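Local coordinates for protein metallocarboxypeptidase (Trypanosoma cruzi, PDB 3DWC) that probably removes single amino acids from the C-terminal ends of peptides, with broad specificity except for proline, as a metal-dependent carboxypeptidase of the M32 family, at residues R81-L84 and R85-R89; A90-L93 and E94-P98; E369-M373 and D374-E378; E380-P383 and R384-E388. One frame throughout, in Å; residues are numbered along the deposited sequence.

Interaction 1. Residues R81-L84 and R85-R89; sequences RANL and REMRR. With SO4 (sulfate ion), chain T.
Ala82 and Arg85, and Asn83 and Met87, meet one turn apart along helix 78-95, a largely buried local contact in the N-terminal part of this mostly helical chain. The methyl CB of Ala82 lies 4.0 Å from NH2 of Arg85, over one face of the guanidinium. That group turns its edge to the neighbouring carboxylate, where NE and NH2 both donate to the same oxygen: NE of Arg85 reaches OE2 of Glu86 at 2.9 Å, on the anti side of the carboxylate. A bend at chi3 (61°) in the otherwise extended Arg85 chain brings NE round to it. Glu86 also pairs with Arg292, so its carboxylate bridges two arginines. The underlying motif is a regular alpha-helix with i to i+4 bonds, among them Met87 N to Asn83 O (2.8 Å). Beside it the extended Met87 chain crosses Asn83 obliquely and sets CE 3.6 Å from ND2 of Asn83, whose amide is held by Gln286, Tyr6 and the backbone of Val288. Met87 also meets Leu84 at about a right angle, with SD 4.1 Å from CD1 of Leu84. Helix 3-32 covers Met87, and helix 60-71 covers Leu84. At the start of the segment Arg81 presents its guanidinium edge to a sulfate, probably from the crystallisation liquor; NE of Arg81 donates to O1 of the sulfate at 3.0 Å, with an N-H...O angle of 167°.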
# COMPACT_ATOMS: atom_id res chain seq x y z
N ARG B 81 -26.79 1.03 21.43
CA ARG B 81 -27.60 -0.19 21.36
C ARG B 81 -27.53 -0.83 19.98
O ARG B 81 -27.38 -2.04 19.86
CB ARG B 81 -29.06 0.07 21.77
CG ARG B 81 -29.26 0.50 23.21
CD ARG B 81 -30.70 0.28 23.69
NE ARG B 81 -31.60 1.15 22.95
CZ ARG B 81 -31.92 2.39 23.29
NH1 ARG B 81 -31.44 2.96 24.38
NH2 ARG B 81 -32.74 3.08 22.50
N ALA B 82 -27.62 -0.04 18.92
CA ALA B 82 -27.47 -0.58 17.55
C ALA B 82 -26.05 -1.12 17.34
O ALA B 82 -25.84 -2.17 16.67
CB ALA B 82 -27.74 0.48 16.51
N ASN B 83 -25.09 -0.40 17.90
CA ASN B 83 -23.68 -0.79 17.73
C ASN B 83 -23.49 -2.12 18.43
O ASN B 83 -22.84 -3.02 17.87
CB ASN B 83 -22.75 0.31 18.23
CG ASN B 83 -21.30 0.09 17.86
OD1 ASN B 83 -20.98 -0.35 16.74
ND2 ASN B 83 -20.40 0.43 18.79
N LEU B 84 -24.10 -2.30 19.61
CA LEU B 84 -23.97 -3.58 20.32
C LEU B 84 -24.57 -4.73 19.49
O LEU B 84 -24.01 -5.83 19.46
CB LEU B 84 -24.61 -3.52 21.71
CG LEU B 84 -24.46 -4.74 22.63
CD1 LEU B 84 -23.01 -5.19 22.79
CD2 LEU B 84 -25.10 -4.45 24.01
N ARG B 85 -25.70 -4.48 18.84
CA ARG B 85 -26.28 -5.43 17.86
C ARG B 85 -25.28 -5.78 16.74
O ARG B 85 -25.14 -6.94 16.37
CB ARG B 85 -27.55 -4.86 17.24
CG ARG B 85 -28.33 -5.82 16.35
CD ARG B 85 -29.46 -5.10 15.62
NE ARG B 85 -28.93 -4.06 14.74
CZ ARG B 85 -29.51 -2.88 14.49
NH1 ARG B 85 -30.66 -2.55 15.05
NH2 ARG B 85 -28.91 -2.03 13.68
N GLU B 86 -24.61 -4.77 16.19
CA GLU B 86 -23.70 -5.01 15.10
C GLU B 86 -22.44 -5.73 15.58
O GLU B 86 -21.89 -6.55 14.85
CB GLU B 86 -23.41 -3.73 14.34
CG GLU B 86 -24.64 -3.14 13.71
CD GLU B 86 -25.41 -4.13 12.82
OE1 GLU B 86 -24.77 -4.85 12.04
OE2 GLU B 86 -26.65 -4.14 12.88
N MET B 87 -22.02 -5.46 16.82
CA MET B 87 -20.91 -6.19 17.43
C MET B 87 -21.19 -7.68 17.56
O MET B 87 -20.35 -8.49 17.25
CB MET B 87 -20.61 -5.64 18.84
CG MET B 87 -19.99 -4.27 18.89
SD MET B 87 -19.91 -3.66 20.58
CE MET B 87 -18.72 -2.30 20.35
N ARG B 88 -22.36 -8.03 18.11
CA ARG B 88 -22.76 -9.44 18.20
C ARG B 88 -22.76 -10.11 16.84
O ARG B 88 -22.29 -11.24 16.72
CB ARG B 88 -24.16 -9.60 18.81
CG ARG B 88 -24.70 -11.01 18.70
CD ARG B 88 -25.97 -11.23 19.52
NE ARG B 88 -25.66 -11.47 20.92
CZ ARG B 88 -25.40 -12.67 21.42
NH1 ARG B 88 -25.15 -12.79 22.72
NH2 ARG B 88 -25.37 -13.75 20.64
N ARG B 89 -23.31 -9.43 15.84
CA ARG B 89 -23.32 -9.94 14.48
C ARG B 89 -21.90 -10.24 13.95
O ARG B 89 -21.68 -11.32 13.40
CB ARG B 89 -24.02 -8.95 13.55
CG ARG B 89 -23.90 -9.35 12.11
CD ARG B 89 -24.67 -8.43 11.17
NE ARG B 89 -24.29 -8.74 9.78
CZ ARG B 89 -24.68 -9.84 9.10
NH1 ARG B 89 -25.45 -10.78 9.67
NH2 ARG B 89 -24.27 -10.01 7.87
S SO4 T . -33.82 0.26 20.29
O1 SO4 T . -32.41 -0.08 20.36
O2 SO4 T . -34.44 0.31 21.62
O3 SO4 T . -33.98 1.57 19.65
O4 SO4 T . -34.50 -0.79 19.55

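Interaction 2. Residues A90-L93 and E94-P98; sequences AWEL and ENLLP
Trp91 and Asn95 stack one turn apart near the C-terminal end of helix 78-95. The indole swings out with CG anti to the backbone N (chi1 176°), and a chi2 near a right angle presents one face of the ring to the following turn. CB of Asn95 sits over that face, 3.9 Å from the centroid of the six-membered ring of Trp91 and almost on its normal, a CH-pi contact. The Asn95 chain then runs on over the ring, with chi1 at -149°, short of a full anti position. Its amide plane stays only 28° from the ring plane, with CG near CE2 and CZ2 and OD1 at the NE1 side. ND2 of Asn95 comes unusually close to CZ2 of Trp91, 3.0 Å. Helix 60-71 packs against the same tryptophan. Next door, Glu92 and Leu96 lie side by side and point the same way, CB of Glu92 being 4.2 Å from CD1 of Leu96; the Glu92 carboxylate pairs with Arg88, a turn back. Backbone bonding thins here: Glu94 N to Ala90 O is weak at 3.4 Å, whereas Leu96 N still reaches Glu92 O at 3.1 Å. With the amide stacked on the indole at a modest tilt, the side-chain contact between Trp91 and Asn95 rests on CH-pi and dispersion forces rather than on a directed bond.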
# COMPACT_ATOMS: atom_id res chain seq x y z
N ALA B 90 -20.97 -9.28 14.06
CA ALA B 90 -19.58 -9.51 13.64
C ALA B 90 -18.97 -10.67 14.44
O ALA B 90 -18.27 -11.47 13.88
CB ALA B 90 -18.71 -8.26 13.80
N TRP B 91 -19.27 -10.75 15.73
CA TRP B 91 -18.74 -11.82 16.58
C TRP B 91 -19.30 -13.19 16.16
O TRP B 91 -18.57 -14.17 16.04
CB TRP B 91 -19.04 -11.50 18.05
CG TRP B 91 -18.62 -12.58 18.98
CD1 TRP B 91 -17.41 -12.71 19.61
CD2 TRP B 91 -19.41 -13.70 19.40
NE1 TRP B 91 -17.40 -13.85 20.38
CE2 TRP B 91 -18.62 -14.46 20.26
CE3 TRP B 91 -20.71 -14.11 19.12
CZ2 TRP B 91 -19.10 -15.62 20.85
CZ3 TRP B 91 -21.17 -15.26 19.68
CH2 TRP B 91 -20.37 -16.00 20.54
N GLU B 92 -20.60 -13.25 15.92
CA GLU B 92 -21.22 -14.50 15.46
C GLU B 92 -20.68 -14.95 14.11
O GLU B 92 -20.49 -16.12 13.86
CB GLU B 92 -22.75 -14.35 15.42
CG GLU B 92 -23.38 -14.39 16.80
CD GLU B 92 -24.87 -14.16 16.80
OE1 GLU B 92 -25.45 -14.02 17.90
OE2 GLU B 92 -25.48 -14.11 15.71
N LEU B 93 -20.40 -14.00 13.23
CA LEU B 93 -19.90 -14.33 11.91
C LEU B 93 -18.54 -15.02 11.96
O LEU B 93 -18.23 -15.81 11.07
CB LEU B 93 -19.85 -13.09 11.03
CG LEU B 93 -21.16 -12.58 10.42
CD1 LEU B 93 -21.05 -11.12 9.88
CD2 LEU B 93 -21.63 -13.53 9.33
N GLU B 94 -17.71 -14.69 12.95
CA GLU B 94 -16.38 -15.34 13.09
C GLU B 94 -16.38 -16.52 14.03
O GLU B 94 -15.50 -17.39 13.95
CB GLU B 94 -15.31 -14.34 13.57
CG GLU B 94 -14.50 -13.69 12.43
CD GLU B 94 -13.64 -14.67 11.61
OE1 GLU B 94 -13.70 -14.58 10.38
OE2 GLU B 94 -12.92 -15.52 12.17
N ASN B 95 -17.34 -16.55 14.92
CA ASN B 95 -17.30 -17.49 16.02
C ASN B 95 -18.11 -18.76 15.77
O ASN B 95 -17.83 -19.78 16.39
CB ASN B 95 -17.76 -16.78 17.29
CG ASN B 95 -17.10 -17.31 18.54
OD1 ASN B 95 -15.89 -17.13 18.74
ND2 ASN B 95 -17.89 -17.95 19.40
N LEU B 96 -19.11 -18.70 14.90
CA LEU B 96 -20.05 -19.81 14.72
C LEU B 96 -19.46 -20.97 13.91
O LEU B 96 -19.98 -22.08 13.94
CB LEU B 96 -21.38 -19.33 14.10
CG LEU B 96 -22.58 -19.09 15.03
CD1 LEU B 96 -22.19 -18.38 16.33
CD2 LEU B 96 -23.70 -18.30 14.31
N LEU B 97 -18.38 -20.73 13.19
CA LEU B 97 -17.70 -21.78 12.43
C LEU B 97 -16.52 -22.32 13.24
O LEU B 97 -15.61 -21.55 13.58
CB LEU B 97 -17.16 -21.22 11.11
CG LEU B 97 -18.15 -20.70 10.05
CD1 LEU B 97 -17.44 -20.62 8.72
CD2 LEU B 97 -19.39 -21.58 9.92
N PRO B 98 -16.50 -23.63 13.55
CA PRO B 98 -15.31 -24.19 14.19
C PRO B 98 -14.06 -24.14 13.30
O PRO B 98 -14.15 -24.27 12.08
CB PRO B 98 -15.72 -25.64 14.49
CG PRO B 98 -17.20 -25.64 14.46
CD PRO B 98 -17.55 -24.65 13.39

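Interaction 3. Residues E369-M373 and D374-E378; sequences ERDLM and DGNIE
Two peptide carbonyls are the flat groups that carry this turn, each met over a face: Ile377 N stands above the carbonyl plane of Asp371, and Gly375 N above that of Leu372, 66° out of it. Gly375, at positive phi (88°) and bonded through its N to Leu372 O at 3.1 Å, marks the Schellman motif that closes helix 358-374. Ile377 N to Asp371 O, at 3.3 Å, is an additional bond; Arg140 of helix 125-147 also donates to Leu372 O. Just before, Asp374 N keeps a helical bond to Arg370 O, at 3.0 Å. The Asp371 carboxylate is met by a weak, long salt bridge from NE of Arg370, whose stronger partner is Asp172; Asp374 turns to His153. After the reversal Ile377 folds back onto the side chains of Asp371 and Leu372. Its CG1 sits between backbone N and carbonyl carbon (chi1 65°) and slants past Leu372. CG1 of Ile377 thereby comes 3.7 Å from CD2 of Leu372, while CD1 of Ile377 rests 3.7 Å from CB of Asp371.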
# COMPACT_ATOMS: atom_id res chain seq x y z
N GLU B 369 -28.67 -22.23 -6.83
CA GLU B 369 -28.11 -22.22 -5.48
C GLU B 369 -29.09 -22.72 -4.43
O GLU B 369 -28.78 -23.58 -3.60
CB GLU B 369 -27.64 -20.80 -5.10
CG GLU B 369 -26.34 -20.40 -5.77
CD GLU B 369 -25.72 -19.18 -5.15
OE1 GLU B 369 -26.36 -18.51 -4.30
OE2 GLU B 369 -24.58 -18.87 -5.55
N ARG B 370 -30.29 -22.15 -4.48
CA ARG B 370 -31.39 -22.57 -3.63
C ARG B 370 -31.70 -24.07 -3.77
O ARG B 370 -31.88 -24.78 -2.76
CB ARG B 370 -32.63 -21.72 -3.95
CG ARG B 370 -33.85 -21.97 -3.05
CD ARG B 370 -35.12 -21.46 -3.71
NE ARG B 370 -35.34 -22.04 -5.05
CZ ARG B 370 -36.23 -21.60 -5.95
NH1 ARG B 370 -37.02 -20.56 -5.69
NH2 ARG B 370 -36.34 -22.21 -7.12
N ASP B 371 -31.76 -24.54 -5.01
CA ASP B 371 -32.14 -25.92 -5.30
C ASP B 371 -31.06 -26.93 -4.89
O ASP B 371 -31.39 -28.06 -4.51
CB ASP B 371 -32.45 -26.11 -6.79
CG ASP B 371 -33.84 -25.59 -7.19
OD1 ASP B 371 -34.64 -25.22 -6.29
OD2 ASP B 371 -34.14 -25.59 -8.41
N LEU B 372 -29.80 -26.54 -4.97
CA LEU B 372 -28.69 -27.42 -4.55
C LEU B 372 -28.70 -27.58 -3.02
O LEU B 372 -28.65 -28.67 -2.48
CB LEU B 372 -27.33 -26.88 -5.03
CG LEU B 372 -26.99 -27.00 -6.51
CD1 LEU B 372 -25.89 -26.03 -6.87
CD2 LEU B 372 -26.57 -28.47 -6.91
N MET B 373 -28.78 -26.45 -2.33
CA MET B 373 -28.87 -26.37 -0.88
C MET B 373 -30.08 -27.20 -0.36
O MET B 373 -29.96 -27.90 0.66
CB MET B 373 -29.02 -24.87 -0.51
CG MET B 373 -28.17 -24.34 0.64
SD MET B 373 -26.41 -24.78 0.75
CE MET B 373 -25.89 -24.79 -0.95
N ASP B 374 -31.20 -27.11 -1.08
CA ASP B 374 -32.46 -27.85 -0.79
C ASP B 374 -32.39 -29.36 -0.98
O ASP B 374 -33.23 -30.08 -0.45
CB ASP B 374 -33.59 -27.40 -1.74
CG ASP B 374 -34.61 -26.50 -1.07
OD1 ASP B 374 -34.51 -26.27 0.16
OD2 ASP B 374 -35.53 -26.02 -1.79
N GLY B 375 -31.44 -29.83 -1.79
CA GLY B 375 -31.41 -31.22 -2.22
C GLY B 375 -32.22 -31.50 -3.48
O GLY B 375 -32.22 -32.63 -3.98
N ASN B 376 -32.94 -30.50 -4.00
CA ASN B 376 -33.74 -30.70 -5.22
C ASN B 376 -32.91 -31.12 -6.41
O ASN B 376 -33.39 -31.83 -7.28
CB ASN B 376 -34.53 -29.45 -5.59
CG ASN B 376 -35.81 -29.30 -4.77
OD1 ASN B 376 -36.87 -29.76 -5.19
ND2 ASN B 376 -35.71 -28.67 -3.60
N ILE B 377 -31.67 -30.67 -6.47
CA ILE B 377 -30.76 -31.07 -7.53
C ILE B 377 -29.39 -31.31 -6.96
O ILE B 377 -29.08 -30.86 -5.85
CB ILE B 377 -30.68 -30.01 -8.70
CG1 ILE B 377 -30.07 -28.69 -8.21
CG2 ILE B 377 -32.06 -29.82 -9.33
CD1 ILE B 377 -30.07 -27.60 -9.22
N GLU B 378 -28.57 -32.01 -7.73
CA GLU B 378 -27.21 -32.33 -7.33
C GLU B 378 -26.23 -31.73 -8.32
O GLU B 378 -26.57 -31.54 -9.49
CB GLU B 378 -27.03 -33.85 -7.29
CG GLU B 378 -27.92 -34.57 -6.27
CD GLU B 378 -27.52 -34.27 -4.83
OE1 GLU B 378 -26.33 -33.95 -4.61
OE2 GLU B 378 -28.39 -34.36 -3.94

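Interaction 4. Residues E380-P383 and R384-E388; sequences EEVP and RVWNE
The first turns of helix 382-394, entered through a short 3-10 segment at 380-381, carry a salt-bridge network in which Arg384 joins Glu381 to Glu388. Glu381 and Arg384 lie side by side and point the same way. OE2 of Glu381 meets NH2 of Arg384 at 2.7 Å, at the edge of the guanidinium and near its plane, while the carboxylate plane is turned 35° from it. The other oxygen of Glu381, OE1, accepts from the backbone N of Glu378, so both its oxygens are engaged and the carboxylate also ties the preceding loop to the helix start. At a second edge NH1 of Arg384 donates to OE1 of Glu388 at 3.3 Å, in the guanidinium plane but from above the carboxylate plane of Glu388. The arginine gets there by bending at chi2 and chi3 (-111° and -50°), which folds it along the helix surface and lays one guanidinium face over CG2 of Val385, 3.8 Å from the plane. On the buried side Trp386 turns its CB toward the preceding turn and sends its ring away; CE3 of Trp386 still comes 4.3 Å from CG1 of Val382. Leu364, Arg365 and Ile368 of helix 358-374 pack on that indole. Main-chain bonds join Val385 N to Glu381 O at 3.1 Å and Trp386 N to Val382 O at 2.7 Å. Ion pairs at i to i+3 and i to i+4 sharing one arginine are a familiar surface pattern at a helix start, here with apolar side chains on the buried side.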
# COMPACT_ATOMS: atom_id res chain seq x y z
N GLU B 380 -24.21 -32.81 -10.22
CA GLU B 380 -24.39 -33.57 -11.47
C GLU B 380 -25.26 -32.88 -12.51
O GLU B 380 -24.97 -32.93 -13.71
CB GLU B 380 -25.06 -34.94 -11.16
CG GLU B 380 -24.16 -36.08 -10.72
CD GLU B 380 -23.68 -35.99 -9.26
OE1 GLU B 380 -23.09 -37.01 -8.79
OE2 GLU B 380 -23.86 -34.94 -8.58
N GLU B 381 -26.33 -32.25 -12.04
CA GLU B 381 -27.42 -31.77 -12.88
C GLU B 381 -27.30 -30.29 -13.25
O GLU B 381 -28.13 -29.79 -14.02
CB GLU B 381 -28.74 -32.00 -12.13
CG GLU B 381 -28.92 -33.46 -11.67
CD GLU B 381 -30.20 -33.69 -10.89
OE1 GLU B 381 -30.12 -33.81 -9.65
OE2 GLU B 381 -31.29 -33.77 -11.50
N VAL B 382 -26.29 -29.61 -12.72
CA VAL B 382 -26.15 -28.16 -12.90
C VAL B 382 -26.16 -27.75 -14.37
O VAL B 382 -26.94 -26.86 -14.74
CB VAL B 382 -24.91 -27.59 -12.16
CG1 VAL B 382 -24.65 -26.10 -12.58
CG2 VAL B 382 -25.11 -27.70 -10.65
N PRO B 383 -25.32 -28.37 -15.21
CA PRO B 383 -25.30 -28.03 -16.65
C PRO B 383 -26.64 -28.14 -17.35
O PRO B 383 -27.01 -27.25 -18.13
CB PRO B 383 -24.32 -29.06 -17.23
CG PRO B 383 -23.41 -29.36 -16.08
CD PRO B 383 -24.32 -29.41 -14.90
N ARG B 384 -27.34 -29.23 -17.08
CA ARG B 384 -28.67 -29.45 -17.63
C ARG B 384 -29.62 -28.32 -17.26
O ARG B 384 -30.27 -27.73 -18.12
CB ARG B 384 -29.20 -30.80 -17.14
CG ARG B 384 -30.35 -31.39 -17.95
CD ARG B 384 -31.67 -31.37 -17.19
NE ARG B 384 -31.53 -31.94 -15.84
CZ ARG B 384 -32.44 -31.84 -14.87
NH1 ARG B 384 -33.58 -31.21 -15.08
NH2 ARG B 384 -32.19 -32.39 -13.69
N VAL B 385 -29.67 -28.01 -15.98
CA VAL B 385 -30.57 -27.00 -15.44
C VAL B 385 -30.13 -25.57 -15.82
O VAL B 385 -30.96 -24.70 -16.00
CB VAL B 385 -30.65 -27.13 -13.90
CG1 VAL B 385 -31.50 -26.02 -13.31
CG2 VAL B 385 -31.20 -28.52 -13.49
N TRP B 386 -28.82 -25.34 -15.93
CA TRP B 386 -28.27 -24.06 -16.39
C TRP B 386 -28.77 -23.76 -17.79
O TRP B 386 -29.21 -22.64 -18.08
CB TRP B 386 -26.75 -24.12 -16.43
CG TRP B 386 -26.13 -22.80 -16.61
CD1 TRP B 386 -25.99 -22.10 -17.77
CD2 TRP B 386 -25.54 -22.01 -15.59
NE1 TRP B 386 -25.35 -20.91 -17.53
CE2 TRP B 386 -25.06 -20.83 -16.19
CE3 TRP B 386 -25.38 -22.18 -14.21
CZ2 TRP B 386 -24.43 -19.83 -15.48
CZ3 TRP B 386 -24.74 -21.16 -13.48
CH2 TRP B 386 -24.27 -20.02 -14.12
N ASN B 387 -28.69 -24.79 -18.64
CA ASN B 387 -29.17 -24.72 -20.02
C ASN B 387 -30.69 -24.50 -20.12
O ASN B 387 -31.17 -23.72 -20.95
CB ASN B 387 -28.78 -25.99 -20.77
CG ASN B 387 -29.32 -26.01 -22.18
OD1 ASN B 387 -28.95 -25.19 -23.02
ND2 ASN B 387 -30.23 -26.94 -22.45
N GLU B 388 -31.45 -25.23 -19.29
CA GLU B 388 -32.91 -25.08 -19.25
C GLU B 388 -33.32 -23.64 -18.96
O GLU B 388 -34.17 -23.06 -19.63
CB GLU B 388 -33.51 -25.97 -18.16
CG GLU B 388 -33.58 -27.45 -18.51
CD GLU B 388 -34.16 -28.29 -17.36
OE1 GLU B 388 -34.60 -29.44 -17.62
OE2 GLU B 388 -34.18 -27.79 -16.21

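Overall arrangement
The four contacts follow one another along the chain in two pairs. Interactions 1 and 2 occupy successive parts of helix 78-95, their centres 14 Å apart. Interactions 3 and 4 close helix 358-374 and open helix 382-394; their centres are 12 Å apart, and they touch where CD2 of Leu372 packs 4.1 Å from CG2 of Val382. The pairs remain separate: interactions 2 and 3 lie 25 Å apart between centres, interactions 1 and 4 about 41 Å. Helix 125-147 touches residues of interactions 2, 3 and 4. All lie 23 to 25 Å from the chain centre and are plain helical packing on the outer part of the chain, away from the cobalt site.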